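Long-range contact in beta-xylanase (Roseburia intestinalis L1-82, PDB 6SGF), which binds xylan weakly through this carbohydrate-binding module, one domain of a larger enzyme that probably hydrolyses the beta-1,4-xylosidic linkages of xylans: residues Asp27-Ala35 and Asn118-Val126. Sequence-based numbering, arbitrary orientation.
With CD (cadmium ion), chain O.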
loop_
_atom_site.group_PDB
_atom_site.type_symbol
_atom_site.label_atom_id
_atom_site.label_comp_id
_atom_site.label_asym_id
_atom_site.label_seq_id
_atom_site.Cartn_x
_atom_site.Cartn_y
_atom_site.Cartn_z
ATOM N N ASP B 27 9.282 7.179 -3.968
ATOM C CA ASP B 27 8.867 5.930 -4.611
ATOM C C ASP B 27 7.700 5.299 -3.853
ATOM O O ASP B 27 7.607 4.084 -3.707
ATOM C CB ASP B 27 10.062 4.973 -4.733
ATOM C CG ASP B 27 11.132 5.516 -5.671
ATOM O OD1 ASP B 27 10.812 6.444 -6.415
ATOM O OD2 ASP B 27 12.276 5.048 -5.676
ATOM N N GLY B 28 6.801 6.149 -3.370
ATOM C CA GLY B 28 5.591 5.721 -2.715
ATOM C C GLY B 28 5.759 5.186 -1.301
ATOM O O GLY B 28 4.793 4.693 -0.730
ATOM N N GLN B 29 6.947 5.296 -0.713
ATOM C CA GLN B 29 7.199 4.823 0.645
ATOM C C GLN B 29 7.776 5.936 1.512
ATOM O O GLN B 29 8.459 6.837 1.032
ATOM C CB GLN B 29 8.180 3.644 0.623
ATOM C CG GLN B 29 7.634 2.490 -0.201
ATOM C CD GLN B 29 8.575 1.297 -0.255
ATOM O OE1 GLN B 29 9.748 1.396 0.132
ATOM N NE2 GLN B 29 8.073 0.181 -0.775
ATOM N N TRP B 30 7.490 5.874 2.805
ATOM C CA TRP B 30 8.138 6.777 3.746
ATOM C C TRP B 30 9.491 6.159 4.092
ATOM O O TRP B 30 9.543 5.122 4.759
ATOM C CB TRP B 30 7.275 6.973 4.992
ATOM C CG TRP B 30 6.250 8.064 4.890
ATOM C CD1 TRP B 30 4.893 7.919 4.880
ATOM C CD2 TRP B 30 6.506 9.466 4.767
ATOM N NE1 TRP B 30 4.282 9.149 4.779
ATOM C CE2 TRP B 30 5.253 10.115 4.695
ATOM C CE3 TRP B 30 7.678 10.241 4.702
ATOM C CZ2 TRP B 30 5.134 11.503 4.566
ATOM C CZ3 TRP B 30 7.556 11.625 4.573
ATOM C CH2 TRP B 30 6.293 12.238 4.523
ATOM N N LYS B 31 10.586 6.790 3.634
ATOM C CA LYS B 31 11.942 6.299 3.843
ATOM C C LYS B 31 12.521 7.000 5.070
ATOM O O LYS B 31 12.565 8.231 5.127
ATOM C CB LYS B 31 12.815 6.518 2.602
ATOM C CG LYS B 31 12.250 5.814 1.343
ATOM C CD LYS B 31 13.269 5.399 0.324
ATOM C CE LYS B 31 12.586 4.632 -0.813
ATOM N NZ LYS B 31 12.461 3.206 -0.537
ATOM N N LEU B 32 12.906 6.219 6.073
ATOM C CA LEU B 32 13.295 6.770 7.354
ATOM C C LEU B 32 14.752 6.454 7.656
ATOM O O LEU B 32 15.264 5.379 7.297
ATOM C CB LEU B 32 12.415 6.220 8.487
ATOM C CG LEU B 32 10.913 6.165 8.235
ATOM C CD1 LEU B 32 10.249 5.458 9.425
ATOM C CD2 LEU B 32 10.314 7.523 7.983
ATOM N N SER B 33 15.402 7.405 8.335
ATOM C CA SER B 33 16.759 7.234 8.822
ATOM C C SER B 33 16.838 7.726 10.265
ATOM O O SER B 33 16.381 8.826 10.577
ATOM C CB SER B 33 17.768 7.994 7.949
ATOM O OG SER B 33 19.042 7.453 8.185
ATOM N N PHE B 34 17.455 6.927 11.123
ATOM C CA PHE B 34 17.491 7.233 12.548
ATOM C C PHE B 34 18.934 7.435 12.990
ATOM O O PHE B 34 19.792 6.580 12.749
ATOM C CB PHE B 34 16.895 6.122 13.389
ATOM C CG PHE B 34 15.543 5.671 12.960
ATOM C CD1 PHE B 34 15.422 4.602 12.081
ATOM C CD2 PHE B 34 14.414 6.248 13.481
ATOM C CE1 PHE B 34 14.175 4.155 11.686
ATOM C CE2 PHE B 34 13.154 5.794 13.119
ATOM C CZ PHE B 34 13.047 4.726 12.224
ATOM N N ALA B 35 19.200 8.550 13.643
ATOM C CA ALA B 35 20.548 8.864 14.072
ATOM C C ALA B 35 20.788 8.623 15.554
ATOM O O ALA B 35 21.932 8.362 15.946
ATOM C CB ALA B 35 20.833 10.334 13.748
ATOM N N ASN B 118 23.705 3.135 10.171
ATOM C CA ASN B 118 22.944 2.724 8.981
ATOM C C ASN B 118 21.585 2.154 9.383
ATOM O O ASN B 118 21.156 1.083 8.933
ATOM C CB ASN B 118 23.729 1.720 8.137
ATOM C CG ASN B 118 25.044 2.299 7.600
ATOM O OD1 ASN B 118 25.376 3.463 7.833
ATOM N ND2 ASN B 118 25.791 1.474 6.874
ATOM N N ALA B 119 20.926 2.866 10.278
ATOM C CA ALA B 119 19.628 2.453 10.808
ATOM C C ALA B 119 18.544 3.080 9.942
ATOM O O ALA B 119 18.259 4.271 10.065
ATOM C CB ALA B 119 19.491 2.898 12.257
ATOM N N THR B 120 17.972 2.288 9.038
ATOM C CA THR B 120 16.992 2.783 8.085
ATOM C C THR B 120 15.887 1.741 7.929
ATOM O O THR B 120 16.090 0.546 8.173
ATOM C CB THR B 120 17.636 3.114 6.714
ATOM O OG1 THR B 120 18.198 1.938 6.138
ATOM C CG2 THR B 120 18.755 4.138 6.839
ATOM N N VAL B 121 14.717 2.215 7.504
ATOM C CA VAL B 121 13.575 1.352 7.201
ATOM C C VAL B 121 12.619 2.177 6.346
ATOM O O VAL B 121 12.649 3.409 6.366
ATOM C CB VAL B 121 12.882 0.824 8.486
ATOM C CG1 VAL B 121 12.227 1.979 9.285
ATOM C CG2 VAL B 121 11.848 -0.224 8.127
ATOM N N SER B 122 11.785 1.498 5.565
ATOM C CA SER B 122 10.725 2.146 4.799
ATOM C C SER B 122 9.358 1.682 5.268
ATOM O O SER B 122 9.145 0.484 5.483
ATOM C CB SER B 122 10.870 1.839 3.316
ATOM O OG SER B 122 12.109 2.303 2.863
ATOM N N LEU B 123 8.421 2.621 5.403
ATOM C CA LEU B 123 7.040 2.283 5.713
ATOM C C LEU B 123 6.256 2.227 4.414
ATOM O O LEU B 123 6.231 3.209 3.670
ATOM C CB LEU B 123 6.409 3.293 6.677
ATOM C CG LEU B 123 4.915 3.073 6.936
ATOM C CD1 LEU B 123 4.623 1.827 7.732
ATOM C CD2 LEU B 123 4.275 4.261 7.608
ATOM N N VAL B 124 5.583 1.099 4.180
ATOM C CA VAL B 124 4.774 0.849 2.990
ATOM C C VAL B 124 3.315 1.176 3.227
ATOM O O VAL B 124 2.677 1.860 2.421
ATOM C CB VAL B 124 4.938 -0.632 2.560
ATOM C CG1 VAL B 124 4.016 -0.978 1.386
ATOM C CG2 VAL B 124 6.411 -0.942 2.297
ATOM N N SER B 125 2.746 0.673 4.315
ATOM C CA SER B 125 1.328 0.858 4.543
ATOM C C SER B 125 1.019 0.525 5.988
ATOM O O SER B 125 1.792 -0.168 6.652
ATOM C CB SER B 125 0.503 -0.030 3.625
ATOM O OG SER B 125 0.665 -1.398 3.943
ATOM N N VAL B 126 -0.137 0.999 6.439
ATOM C CA VAL B 126 -0.705 0.634 7.732
ATOM C C VAL B 126 -2.160 0.247 7.518
ATOM O O VAL B 126 -2.907 0.965 6.848
ATOM C CB VAL B 126 -0.596 1.780 8.752
ATOM C CG1 VAL B 126 -1.151 1.306 10.115
ATOM C CG2 VAL B 126 0.864 2.248 8.870
HETATM CD CD CD O . 13.016 6.683 -7.605
HETATM O O HOH W 1 3.776 2.292 -0.231
HETATM O O HOH W 2 12.147 0.590 0.575
HETATM O O HOH W 3 21.830 5.523 11.439
HETATM O O HOH W 4 14.863 6.454 -5.535
#
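Gln29 reaches across the antiparallel pair of strands 29-34 and 119-126 and illustrates how an amide can serve two interfaces at once. Its CB lies 3.6 Å from Leu123 O, and CG is still near that oxygen, at 4.2 Å. With CG anti to the carbonyl carbon (chi1 -59°) and the chain extended beyond, the side chain runs alongside Val124, whose CG2 is 4.0 Å from Gln29 CD and 3.7 Å from Gln29 NE2. The amide ends are divided. Gln29 OE1 rests 3.4 Å from Ser122 CB. It also takes a 2.6 Å bond from a water bonded to Ser122 OG and a weak one from Lys31 NZ, while NE2 donates to Asp27 O of the second subunit. Replaced by alanine, Gln29 would give up its amide, which would probably cost that carbonyl its donor and the water and Lys31 their bonds on this side. On the face of the sheet opposite Lys31 and Ser122, Leu32 CD1 and the edge of the Phe34 ring both meet Val121 CG1, the ring's CE1 at 3.8 Å. Between the faces, backbone bonds pair Trp30 with Leu123 and Leu32 with Val121. Strands 22-26 and 54-62 continue the sheet beyond 29-34 and 119-126 respectively; Leu32 and Leu123 pack on Trp43 of strand 40-50 in the opposing sheet, closing the core of the beta-sandwich.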